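Local coordinates for protein mevalonate diphosphate decarboxylase (Legionella pneumophila, PDB 3LTO) that probably catalyses the ATP-dependent decarboxylation of mevalonate diphosphate to isopentenyl diphosphate, a step of isoprenoid biosynthesis, at residues A[244-249]-A[253-258]; A[138-143]-A[152-157]; A[57-60]-A[64-67]. All blocks are in the same frame, centred on the assembly; numbering follows the deposited sequence.

Interaction 1 (A[244-249]-A[253-258])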
ATOM      1  N   GLN A 244      18.030 -20.676   8.025  1.00  8.86           N
ATOM      2  CA  GLN A 244      17.629 -22.077   8.058  1.00 10.33           C
ATOM      3  C   GLN A 244      16.960 -22.404   6.721  1.00 11.55           C
ATOM      4  O   GLN A 244      17.023 -23.538   6.246  1.00 12.85           O
ATOM      5  CB  GLN A 244      16.649 -22.351   9.205  1.00  9.27           C
ATOM      6  CG  GLN A 244      16.027 -23.740   9.133  1.00  9.46           C
ATOM      7  CD  GLN A 244      15.303 -24.147  10.407  1.00  9.14           C
ATOM      8  OE1 GLN A 244      15.712 -25.092  11.091  1.00  9.61           O
ATOM      9  NE2 GLN A 244      14.222 -23.436  10.735  1.00  8.53           N
ATOM     10  N   LEU A 245      16.322 -21.403   6.119  1.00 11.92           N
ATOM     11  CA  LEU A 245      15.657 -21.587   4.829  1.00 11.66           C
ATOM     12  C   LEU A 245      16.669 -22.007   3.769  1.00 10.17           C
ATOM     13  O   LEU A 245      16.408 -22.899   2.971  1.00  8.83           O
ATOM     14  CB  LEU A 245      14.969 -20.291   4.395  1.00 10.63           C
ATOM     15  CG  LEU A 245      13.446 -20.139   4.494  1.00 13.00           C
ATOM     16  CD1 LEU A 245      12.901 -20.731   5.777  1.00 11.05           C
ATOM     17  CD2 LEU A 245      13.112 -18.652   4.386  1.00 10.91           C
ATOM     18  N   PHE A 246      17.831 -21.366   3.770  1.00 10.68           N
ATOM     19  CA  PHE A 246      18.859 -21.697   2.792  1.00 11.23           C
ATOM     20  C   PHE A 246      19.311 -23.160   2.909  1.00 11.14           C
ATOM     21  O   PHE A 246      19.428 -23.866   1.907  1.00 12.31           O
ATOM     22  CB  PHE A 246      20.086 -20.780   2.948  1.00  8.36           C
ATOM     23  CG  PHE A 246      19.763 -19.304   3.012  1.00  7.93           C
ATOM     24  CD1 PHE A 246      18.829 -18.738   2.158  1.00  8.02           C
ATOM     25  CD2 PHE A 246      20.434 -18.472   3.912  1.00  7.79           C
ATOM     26  CE1 PHE A 246      18.562 -17.361   2.194  1.00 10.35           C
ATOM     27  CE2 PHE A 246      20.178 -17.100   3.959  1.00  6.35           C
ATOM     28  CZ  PHE A 246      19.235 -16.541   3.093  1.00  8.40           C
ATOM     29  N   LYS A 247      19.552 -23.625   4.128  1.00 11.97           N
ATOM     30  CA  LYS A 247      20.025 -24.996   4.306  1.00 11.89           C
ATOM     31  C   LYS A 247      18.961 -26.087   4.315  1.00 12.58           C
ATOM     32  O   LYS A 247      19.289 -27.270   4.436  1.00 14.26           O
ATOM     33  CB  LYS A 247      20.879 -25.106   5.575  1.00 10.29           C
ATOM     34  CG  LYS A 247      20.111 -25.014   6.877  1.00  9.22           C
ATOM     35  CD  LYS A 247      21.039 -25.211   8.073  1.00  6.82           C
ATOM     36  CE  LYS A 247      20.266 -25.308   9.380  1.00  5.49           C
ATOM     37  NZ  LYS A 247      21.177 -25.318  10.553  1.00  5.52           N
ATOM     38  N   THR A 248      17.691 -25.714   4.193  1.00 12.87           N
ATOM     39  CA  THR A 248      16.636 -26.728   4.163  1.00 12.54           C
ATOM     40  C   THR A 248      15.902 -26.744   2.821  1.00 14.27           C
ATOM     41  O   THR A 248      14.834 -27.335   2.705  1.00 15.11           O
ATOM     42  CB  THR A 248      15.601 -26.530   5.294  1.00  9.85           C
ATOM     43  OG1 THR A 248      15.056 -25.215   5.216  1.00 10.14           O
ATOM     44  CG2 THR A 248      16.246 -26.719   6.659  1.00 11.64           C
ATOM     45  N   CYS A 249      16.467 -26.093   1.808  1.00 16.22           N
ATOM     46  CA  CYS A 249      15.830 -26.094   0.493  1.00 18.12           C
ATOM     47  C   CYS A 249      16.233 -27.371  -0.245  1.00 19.07           C
ATOM     48  O   CYS A 249      16.897 -28.241   0.326  1.00 19.67           O
ATOM     49  CB  CYS A 249      16.229 -24.855  -0.321  1.00 13.76           C
ATOM     50  SG  CYS A 249      17.977 -24.725  -0.784  1.00 18.56           S
ATOM     51  N   PHE A 253      22.405 -25.011   1.107  1.00 11.42           N
ATOM     52  CA  PHE A 253      23.599 -24.180   1.025  1.00 10.04           C
ATOM     53  C   PHE A 253      23.600 -23.318   2.275  1.00  9.20           C
ATOM     54  O   PHE A 253      22.564 -23.145   2.917  1.00  9.32           O
ATOM     55  CB  PHE A 253      23.623 -23.313  -0.244  1.00  8.71           C
ATOM     56  CG  PHE A 253      22.493 -22.327  -0.343  1.00  9.86           C
ATOM     57  CD1 PHE A 253      21.221 -22.734  -0.746  1.00  9.60           C
ATOM     58  CD2 PHE A 253      22.706 -20.980  -0.061  1.00  8.50           C
ATOM     59  CE1 PHE A 253      20.173 -21.808  -0.869  1.00  9.23           C
ATOM     60  CE2 PHE A 253      21.663 -20.048  -0.180  1.00  9.31           C
ATOM     61  CZ  PHE A 253      20.397 -20.467  -0.586  1.00  7.79           C
ATOM     62  N   SER A 254      24.756 -22.788   2.642  1.00 10.07           N
ATOM     63  CA  SER A 254      24.816 -21.982   3.846  1.00  9.28           C
ATOM     64  C   SER A 254      25.925 -20.946   3.818  1.00  9.71           C
ATOM     65  O   SER A 254      27.032 -21.231   3.363  1.00 10.96           O
ATOM     66  CB  SER A 254      25.002 -22.900   5.057  1.00 10.79           C
ATOM     67  OG  SER A 254      25.182 -22.159   6.248  1.00 10.21           O
ATOM     68  N   TYR A 255      25.612 -19.742   4.296  1.00  7.07           N
ATOM     69  CA  TYR A 255      26.593 -18.665   4.370  1.00  7.70           C
ATOM     70  C   TYR A 255      27.268 -18.791   5.720  1.00  7.49           C
ATOM     71  O   TYR A 255      28.405 -18.361   5.910  1.00  7.90           O
ATOM     72  CB  TYR A 255      25.913 -17.300   4.286  1.00  9.08           C
ATOM     73  CG  TYR A 255      25.180 -17.077   2.991  1.00 10.24           C
ATOM     74  CD1 TYR A 255      25.878 -16.868   1.802  1.00  9.70           C
ATOM     75  CD2 TYR A 255      23.789 -17.081   2.953  1.00  7.59           C
ATOM     76  CE1 TYR A 255      25.207 -16.665   0.607  1.00 12.36           C
ATOM     77  CE2 TYR A 255      23.106 -16.880   1.766  1.00 12.13           C
ATOM     78  CZ  TYR A 255      23.821 -16.672   0.598  1.00 11.44           C
ATOM     79  OH  TYR A 255      23.144 -16.472  -0.570  1.00 13.63           O
ATOM     80  N   ILE A 256      26.541 -19.381   6.662  1.00  7.16           N
ATOM     81  CA  ILE A 256      27.058 -19.579   8.003  1.00  7.49           C
ATOM     82  C   ILE A 256      27.986 -20.788   7.965  1.00  7.71           C
ATOM     83  O   ILE A 256      27.693 -21.782   7.312  1.00  7.46           O
ATOM     84  CB  ILE A 256      25.906 -19.831   9.007  1.00  7.84           C
ATOM     85  CG1 ILE A 256      25.115 -18.535   9.220  1.00  7.52           C
ATOM     86  CG2 ILE A 256      26.459 -20.385  10.335  1.00  7.04           C
ATOM     87  CD1 ILE A 256      23.770 -18.743   9.913  1.00  5.96           C
ATOM     88  N   THR A 257      29.119 -20.681   8.641  1.00  8.02           N
ATOM     89  CA  THR A 257      30.076 -21.775   8.701  1.00  8.99           C
ATOM     90  C   THR A 257      30.474 -21.945  10.151  1.00  8.47           C
ATOM     91  O   THR A 257      29.995 -21.214  11.019  1.00  7.19           O
ATOM     92  CB  THR A 257      31.365 -21.463   7.924  1.00 10.31           C
ATOM     93  OG1 THR A 257      32.086 -20.435   8.618  1.00  9.52           O
ATOM     94  CG2 THR A 257      31.048 -21.012   6.501  1.00  9.24           C
ATOM     95  N   ASP A 258      31.367 -22.897  10.404  1.00  8.77           N
ATOM     96  CA  ASP A 258      31.851 -23.143  11.752  1.00  9.79           C
ATOM     97  C   ASP A 258      32.518 -21.874  12.271  1.00 10.01           C
ATOM     98  O   ASP A 258      32.461 -21.568  13.460  1.00 10.66           O
ATOM     99  CB  ASP A 258      32.839 -24.318  11.758  1.00 11.90           C
ATOM    100  CG  ASP A 258      34.018 -24.101  10.826  1.00 14.12           C
ATOM    101  OD1 ASP A 258      33.825 -23.536   9.728  1.00 14.65           O
ATOM    102  OD2 ASP A 258      35.142 -24.510  11.191  1.00 17.91           O
TER

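Interaction 2 (A[138-143]-A[152-157]). With SO4 (sulfate ion), chain C.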
ATOM      1  N   GLU A 138       7.102   8.979  -3.788  1.00 12.37           N
ATOM      2  CA  GLU A 138       6.988   8.532  -5.165  1.00 13.32           C
ATOM      3  C   GLU A 138       8.315   7.950  -5.617  1.00 12.87           C
ATOM      4  O   GLU A 138       8.358   6.986  -6.371  1.00 13.43           O
ATOM      5  CB  GLU A 138       6.606   9.698  -6.067  1.00 14.89           C
ATOM      6  CG  GLU A 138       5.271  10.307  -5.704  1.00 20.46           C
ATOM      7  CD  GLU A 138       4.858  11.414  -6.649  1.00 22.29           C
ATOM      8  OE1 GLU A 138       5.538  12.469  -6.682  1.00 19.83           O
ATOM      9  OE2 GLU A 138       3.849  11.216  -7.361  1.00 24.75           O
ATOM     10  N   GLN A 139       9.403   8.544  -5.151  1.00 12.01           N
ATOM     11  CA  GLN A 139      10.724   8.072  -5.530  1.00 12.43           C
ATOM     12  C   GLN A 139      11.000   6.694  -4.947  1.00 11.64           C
ATOM     13  O   GLN A 139      11.594   5.845  -5.603  1.00 10.49           O
ATOM     14  CB  GLN A 139      11.787   9.072  -5.070  1.00 10.94           C
ATOM     15  CG  GLN A 139      12.024  10.173  -6.069  1.00 13.83           C
ATOM     16  CD  GLN A 139      13.031  11.182  -5.589  1.00 15.47           C
ATOM     17  OE1 GLN A 139      12.667  12.277  -5.162  1.00 19.85           O
ATOM     18  NE2 GLN A 139      14.309  10.817  -5.641  1.00 12.21           N
ATOM     19  N   ALA A 140      10.560   6.484  -3.711  1.00  9.78           N
ATOM     20  CA  ALA A 140      10.752   5.209  -3.040  1.00 10.20           C
ATOM     21  C   ALA A 140       9.976   4.128  -3.772  1.00  9.59           C
ATOM     22  O   ALA A 140      10.495   3.032  -3.981  1.00  9.67           O
ATOM     23  CB  ALA A 140      10.278   5.296  -1.583  1.00  6.68           C
ATOM     24  N   GLN A 141       8.739   4.448  -4.159  1.00  8.69           N
ATOM     25  CA  GLN A 141       7.873   3.502  -4.862  1.00  9.99           C
ATOM     26  C   GLN A 141       8.557   3.094  -6.164  1.00 10.27           C
ATOM     27  O   GLN A 141       8.567   1.920  -6.529  1.00 10.59           O
ATOM     28  CB  GLN A 141       6.496   4.135  -5.166  1.00 12.53           C
ATOM     29  CG  GLN A 141       6.485   5.027  -6.420  1.00 21.30           C
ATOM     30  CD  GLN A 141       5.247   5.918  -6.581  1.00 27.75           C
ATOM     31  OE1 GLN A 141       5.149   6.680  -7.555  1.00 28.61           O
ATOM     32  NE2 GLN A 141       4.305   5.831  -5.635  1.00 29.37           N
ATOM     33  N   LEU A 142       9.139   4.073  -6.852  1.00 10.11           N
ATOM     34  CA  LEU A 142       9.833   3.825  -8.113  1.00 10.68           C
ATOM     35  C   LEU A 142      11.061   2.952  -7.870  1.00 10.71           C
ATOM     36  O   LEU A 142      11.249   1.923  -8.527  1.00  9.27           O
ATOM     37  CB  LEU A 142      10.274   5.149  -8.753  1.00 11.22           C
ATOM     38  CG  LEU A 142       9.201   6.045  -9.381  1.00 12.32           C
ATOM     39  CD1 LEU A 142       9.832   7.349  -9.844  1.00 11.97           C
ATOM     40  CD2 LEU A 142       8.559   5.319 -10.560  1.00 11.84           C
ATOM     41  N   SER A 143      11.887   3.366  -6.912  1.00  8.33           N
ATOM     42  CA  SER A 143      13.100   2.632  -6.587  1.00  8.83           C
ATOM     43  C   SER A 143      12.738   1.198  -6.217  1.00  7.99           C
ATOM     44  O   SER A 143      13.478   0.260  -6.498  1.00  6.22           O
ATOM     45  CB  SER A 143      13.823   3.321  -5.423  1.00  8.40           C
ATOM     46  OG  SER A 143      15.162   2.877  -5.317  1.00  9.87           O
ATOM     47  N   ARG A 152      13.409   1.338   1.366  1.00 10.66           N
ATOM     48  CA  ARG A 152      13.609   1.634   2.781  1.00 10.73           C
ATOM     49  C   ARG A 152      14.730   2.633   3.028  1.00 11.80           C
ATOM     50  O   ARG A 152      14.845   3.186   4.128  1.00 12.25           O
ATOM     51  CB  ARG A 152      13.923   0.361   3.554  1.00 10.43           C
ATOM     52  CG  ARG A 152      12.731  -0.498   3.851  1.00 11.17           C
ATOM     53  CD  ARG A 152      13.103  -1.544   4.873  1.00 13.20           C
ATOM     54  NE  ARG A 152      13.118  -2.877   4.303  1.00 18.97           N
ATOM     55  CZ  ARG A 152      14.209  -3.535   3.937  1.00 16.90           C
ATOM     56  NH1 ARG A 152      15.402  -2.988   4.077  1.00 15.89           N
ATOM     57  NH2 ARG A 152      14.091  -4.752   3.432  1.00 20.92           N
ATOM     58  N   SER A 153      15.562   2.867   2.016  1.00  9.74           N
ATOM     59  CA  SER A 153      16.670   3.805   2.178  1.00 10.27           C
ATOM     60  C   SER A 153      16.270   5.275   2.064  1.00 10.27           C
ATOM     61  O   SER A 153      17.085   6.157   2.312  1.00  9.51           O
ATOM     62  CB  SER A 153      17.782   3.490   1.176  1.00  8.24           C
ATOM     63  OG  SER A 153      18.455   2.298   1.546  1.00  8.24           O
ATOM     64  N   PHE A 154      15.012   5.524   1.700  1.00  9.66           N
ATOM     65  CA  PHE A 154      14.483   6.878   1.551  1.00  9.48           C
ATOM     66  C   PHE A 154      13.975   7.460   2.872  1.00 11.31           C
ATOM     67  O   PHE A 154      13.447   8.578   2.908  1.00 12.99           O
ATOM     68  CB  PHE A 154      13.342   6.873   0.525  1.00  7.80           C
ATOM     69  CG  PHE A 154      13.809   6.701  -0.890  1.00  7.09           C
ATOM     70  CD1 PHE A 154      14.089   7.810  -1.680  1.00  5.90           C
ATOM     71  CD2 PHE A 154      14.053   5.432  -1.407  1.00  6.53           C
ATOM     72  CE1 PHE A 154      14.613   7.661  -2.963  1.00  5.42           C
ATOM     73  CE2 PHE A 154      14.580   5.270  -2.695  1.00  4.14           C
ATOM     74  CZ  PHE A 154      14.860   6.387  -3.470  1.00  4.61           C
ATOM     75  N   TYR A 155      14.127   6.703   3.954  1.00  9.71           N
ATOM     76  CA  TYR A 155      13.664   7.150   5.263  1.00  9.01           C
ATOM     77  C   TYR A 155      14.727   6.849   6.305  1.00  9.43           C
ATOM     78  O   TYR A 155      15.546   5.957   6.115  1.00  7.48           O
ATOM     79  CB  TYR A 155      12.357   6.432   5.617  1.00  9.56           C
ATOM     80  CG  TYR A 155      11.318   6.551   4.523  1.00 11.23           C
ATOM     81  CD1 TYR A 155      10.465   7.652   4.458  1.00 10.41           C
ATOM     82  CD2 TYR A 155      11.236   5.592   3.510  1.00 10.38           C
ATOM     83  CE1 TYR A 155       9.560   7.803   3.411  1.00  9.07           C
ATOM     84  CE2 TYR A 155      10.333   5.735   2.454  1.00 11.11           C
ATOM     85  CZ  TYR A 155       9.502   6.845   2.412  1.00 10.94           C
ATOM     86  OH  TYR A 155       8.634   7.015   1.357  1.00 11.37           O
ATOM     87  N   ALA A 156      14.702   7.603   7.400  1.00  8.66           N
ATOM     88  CA  ALA A 156      15.656   7.448   8.493  1.00  9.40           C
ATOM     89  C   ALA A 156      15.079   8.087   9.757  1.00  9.86           C
ATOM     90  O   ALA A 156      14.229   8.976   9.673  1.00  8.83           O
ATOM     91  CB  ALA A 156      16.973   8.115   8.123  1.00  9.07           C
ATOM     92  N   PRO A 157      15.531   7.642  10.946  1.00  9.14           N
ATOM     93  CA  PRO A 157      16.534   6.589  11.132  1.00 10.06           C
ATOM     94  C   PRO A 157      15.987   5.162  11.019  1.00  9.97           C
ATOM     95  O   PRO A 157      16.755   4.211  10.899  1.00 10.43           O
ATOM     96  CB  PRO A 157      17.098   6.900  12.516  1.00 10.00           C
ATOM     97  CG  PRO A 157      15.889   7.392  13.240  1.00 11.11           C
ATOM     98  CD  PRO A 157      15.272   8.334  12.222  1.00  6.91           C
TER
HETATM   99  S   SO4 C 400      15.847  -7.489   3.368  1.00 17.05           S
HETATM  100  O1  SO4 C 400      14.761  -7.190   4.315  1.00 14.16           O
HETATM  101  O2  SO4 C 400      16.161  -6.263   2.627  1.00 18.76           O
HETATM  102  O3  SO4 C 400      17.023  -7.944   4.123  1.00 21.07           O
HETATM  103  O4  SO4 C 400      15.457  -8.534   2.414  1.00 18.48           O

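Interaction 3 (A[57-60]-A[64-67])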
ATOM      1  N   PRO A  57      30.765   1.191 -13.411  1.00  9.56           N
ATOM      2  CA  PRO A  57      30.980   1.311 -11.968  1.00 11.16           C
ATOM      3  C   PRO A  57      32.393   1.855 -11.715  1.00 13.65           C
ATOM      4  O   PRO A  57      33.308   1.603 -12.500  1.00 13.41           O
ATOM      5  CB  PRO A  57      30.801  -0.124 -11.479  1.00 11.04           C
ATOM      6  CG  PRO A  57      31.332  -0.931 -12.641  1.00  9.70           C
ATOM      7  CD  PRO A  57      30.696  -0.223 -13.823  1.00  8.26           C
ATOM      8  N   LEU A  58      32.560   2.608 -10.633  1.00 14.66           N
ATOM      9  CA  LEU A  58      33.852   3.198 -10.302  1.00 15.73           C
ATOM     10  C   LEU A  58      34.260   2.881  -8.873  1.00 16.75           C
ATOM     11  O   LEU A  58      33.407   2.601  -8.023  1.00 16.35           O
ATOM     12  CB  LEU A  58      33.798   4.721 -10.473  1.00 16.26           C
ATOM     13  CG  LEU A  58      33.375   5.317 -11.823  1.00 17.35           C
ATOM     14  CD1 LEU A  58      33.279   6.831 -11.694  1.00 17.63           C
ATOM     15  CD2 LEU A  58      34.374   4.931 -12.911  1.00 16.66           C
ATOM     16  N   THR A  59      35.565   2.921  -8.616  1.00 17.25           N
ATOM     17  CA  THR A  59      36.092   2.673  -7.278  1.00 19.77           C
ATOM     18  C   THR A  59      35.972   3.966  -6.479  1.00 21.30           C
ATOM     19  O   THR A  59      35.721   5.037  -7.041  1.00 20.45           O
ATOM     20  CB  THR A  59      37.576   2.264  -7.306  1.00 19.37           C
ATOM     21  OG1 THR A  59      38.352   3.324  -7.880  1.00 20.82           O
ATOM     22  CG2 THR A  59      37.758   0.993  -8.110  1.00 18.51           C
ATOM     23  N   ILE A  60      36.162   3.872  -5.169  1.00 25.13           N
ATOM     24  CA  ILE A  60      36.051   5.047  -4.313  1.00 28.97           C
ATOM     25  C   ILE A  60      36.903   6.211  -4.831  1.00 30.17           C
ATOM     26  O   ILE A  60      36.434   7.350  -4.897  1.00 32.64           O
ATOM     27  CB  ILE A  60      36.431   4.698  -2.855  1.00 29.72           C
ATOM     28  CG1 ILE A  60      35.715   3.405  -2.439  1.00 30.47           C
ATOM     29  CG2 ILE A  60      36.009   5.831  -1.916  1.00 31.48           C
ATOM     30  CD1 ILE A  60      35.982   2.970  -1.006  1.00 29.83           C
ATOM     31  N   PRO A  64      37.782   3.417 -12.935  1.00 19.74           N
ATOM     32  CA  PRO A  64      36.914   2.325 -13.373  1.00 18.67           C
ATOM     33  C   PRO A  64      37.109   1.069 -12.546  1.00 18.52           C
ATOM     34  O   PRO A  64      38.239   0.671 -12.259  1.00 17.29           O
ATOM     35  CB  PRO A  64      37.331   2.121 -14.821  1.00 18.64           C
ATOM     36  CG  PRO A  64      37.639   3.514 -15.261  1.00 19.59           C
ATOM     37  CD  PRO A  64      38.435   4.059 -14.091  1.00 20.37           C
ATOM     38  N   GLU A  65      36.001   0.453 -12.152  1.00 17.46           N
ATOM     39  CA  GLU A  65      36.062  -0.776 -11.382  1.00 17.86           C
ATOM     40  C   GLU A  65      35.984  -1.939 -12.367  1.00 16.96           C
ATOM     41  O   GLU A  65      35.260  -1.870 -13.364  1.00 12.73           O
ATOM     42  CB  GLU A  65      34.888  -0.841 -10.404  1.00 20.48           C
ATOM     43  CG  GLU A  65      34.839  -2.096  -9.546  1.00 23.14           C
ATOM     44  CD  GLU A  65      33.661  -2.073  -8.588  1.00 25.51           C
ATOM     45  OE1 GLU A  65      33.591  -1.148  -7.750  1.00 27.90           O
ATOM     46  OE2 GLU A  65      32.802  -2.969  -8.675  1.00 26.76           O
ATOM     47  N   PHE A  66      36.746  -2.994 -12.099  1.00 15.30           N
ATOM     48  CA  PHE A  66      36.739  -4.158 -12.966  1.00 15.21           C
ATOM     49  C   PHE A  66      35.518  -4.959 -12.563  1.00 15.75           C
ATOM     50  O   PHE A  66      35.467  -5.524 -11.469  1.00 15.62           O
ATOM     51  CB  PHE A  66      38.019  -4.979 -12.778  1.00 14.61           C
ATOM     52  CG  PHE A  66      38.186  -6.086 -13.789  1.00 12.65           C
ATOM     53  CD1 PHE A  66      37.488  -7.275 -13.662  1.00 10.35           C
ATOM     54  CD2 PHE A  66      39.042  -5.926 -14.877  1.00 13.39           C
ATOM     55  CE1 PHE A  66      37.638  -8.293 -14.600  1.00 12.67           C
ATOM     56  CE2 PHE A  66      39.199  -6.937 -15.821  1.00 12.17           C
ATOM     57  CZ  PHE A  66      38.495  -8.124 -15.682  1.00 12.62           C
ATOM     58  N   ASN A  67      34.534  -4.993 -13.454  1.00 17.08           N
ATOM     59  CA  ASN A  67      33.280  -5.685 -13.195  1.00 18.09           C
ATOM     60  C   ASN A  67      32.766  -6.291 -14.498  1.00 18.61           C
ATOM     61  O   ASN A  67      32.551  -5.579 -15.481  1.00 19.70           O
ATOM     62  CB  ASN A  67      32.265  -4.674 -12.648  1.00 18.21           C
ATOM     63  CG  ASN A  67      31.078  -5.330 -11.980  1.00 18.35           C
ATOM     64  OD1 ASN A  67      30.449  -6.220 -12.538  1.00 22.29           O
ATOM     65  ND2 ASN A  67      30.759  -4.876 -10.778  1.00 20.37           N
TER
HETATM   66  O   HOH W   1      33.922  -0.035 -14.656  1.00 17.24           O
HETATM   67  O   HOH W   2      31.333   0.553  -7.745  1.00 26.39           O

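Interaction 1 (A[244-249]-A[253-258])
F246, F253 and Y255 form an aromatic cluster where helix 228-247 gives way to the loop leading into helix 258-274, in the C-terminal GHMP-type domain. F246 meets both of the other rings. Y255 brings its CD2-CE2 edge against a face of F246, an offset edge-to-face pair with the planes at 88°. Its CE2 comes within 3.7 Å of CE2 of F246, toward the rim of that ring.

F253 approaches differently. Its plane is turned 31° from the F246 ring, and one face is taken by a methylene: CB of F246 lies 3.7 Å from the F253 centroid in a CH-pi contact. With CG of F253 lodged between backbone N and carbonyl carbon (chi1 62°), the ring folds back toward the helix end. There its edge receives C249, whose SG sits near the ring plane, 3.7 Å from CE1 of F253, a cysteine sulfur-aromatic contact.

The backbones are joined by one bond, F253 N to F246 O at 3.3 Å. Within the loop S254 OG gives a shorter bond to I256 O, 2.8 Å, in the carbonyl plane. A195 of helix 192-198 touches all three aromatic side chains, and the hydroxyl of Y255 is hydrogen-bonded to I190 O.

Cohesion here therefore comes mainly from ring and sulfur packing, with a single rather long hydrogen bond beside it, while the tethered hydroxyl probably helps to fix how the Y255 edge is presented to F246.

Interaction 2 (A[138-143]-A[152-157])
F154 and Y155 rest on A140 of helix 136-144, and the chain reaches them by way of R152, which points the other way. Its side chain, bent at chi3 (-111°), carries the guanidinium to a bound sulfate, where NH2 gives O2 of the ion a nearly straight bond of 2.7 Å (173° at the hydrogen). O2 lies in the guanidinium plane at its edge; O1 of the sulfate is equally close to NH2, but oblique to the group. Y16 N, M17 N and S149 OG also hold the ion, and S31 OG is hydrogen-bonded to NE of R152, which helps to set the guanidinium's rotation. The sulfate probably came from the crystallisation liquor, yet its site is consistent with one for a phosphate group of the substrate, as in related decarboxylases.

Two residues on, F154 makes most of the contact. This is the N-terminal domain, of the S5-like fold shared by GHMP enzymes, and the side chain lies between helix 136-144 and helix 110-129, where A115 and K119 touch it. A140 CA lies over one face, 3.9 Å from the F154 centroid, a CH-pi contact. Q139 adds its CB, 3.8 Å from CE1 of F154. S143 CB comes in obliquely, 3.4 Å from CE2 of F154, with S143 OG at the ring edge, in plane, and hydrogen-bonded to S150 OG.

Y155 comes next, approaching A140 obliquely, its CE2 4.1 Å from A140 CB. Its OH, 3.8 Å from the same A140 CB, is hydrogen-bonded to D137 OD1. Beyond A156 the chain passes through a cis peptide to P157 and on into strand 158-162.

Interaction 3 (A[57-60]-A[64-67])
P57 and E65 join the two arms of a tight surface loop between strand 54-55 and helix 71-87, closed by a single beta bridge that pairs L58 with P64. The direct hydrogen bond runs from E65 N to P57 O, 2.9 Å long and nearly straight at 169°.

Water strengthens the closure twice. One molecule donates to P57 O at 2.8 Å, making that carbonyl oxygen a double acceptor. The same water donates to E65 O at 2.6 Å. A second water bridges L58 O and E65 OE1, donating to both, at 2.9 Å from L58 O and 2.8 Å from E65 OE1. E65 can reach this water because its chain runs fully extended, CG opposite the backbone N (chi1 180°). The other carboxylate oxygen, OE2, takes a weak bond from N67 ND2, while N67 OD1 is hydrogen-bonded to S69 N.

Apolar contacts are few and light. P57 CG touches N67 CB at 3.9 Å, the two side chains meeting at a slant. L58 points its CB away from the other arm, but its CD2 methyl swings back to 3.7 Å from P64 CA. T59, whose OG1 is hydrogen-bonded to A63 O, turns its other branch inward: CG2 lies 4.1 Å from E65 CB.

From the N terminus, interaction 3 comes first: 57-60 meets 64-67 across three residues, closing a surface turn on the way from strand 54-55 to helix 71-87. Interaction 2 follows, spanning the eight residues between 138-143 and 152-157 and setting helix 136-144 against the approach to strand 158-162. Both belong to the N-terminal domain, their centres 25 Å apart. Interaction 1 comes last, in the C-terminal domain, where three residues separate 244-249 from 253-258 and the connection between helices 228-247 and 258-274 is closed. The three loops run in series; none nests or crosses. Interactions 1 and 2, centres 30 Å apart, lie on opposite sides of the chain's centre.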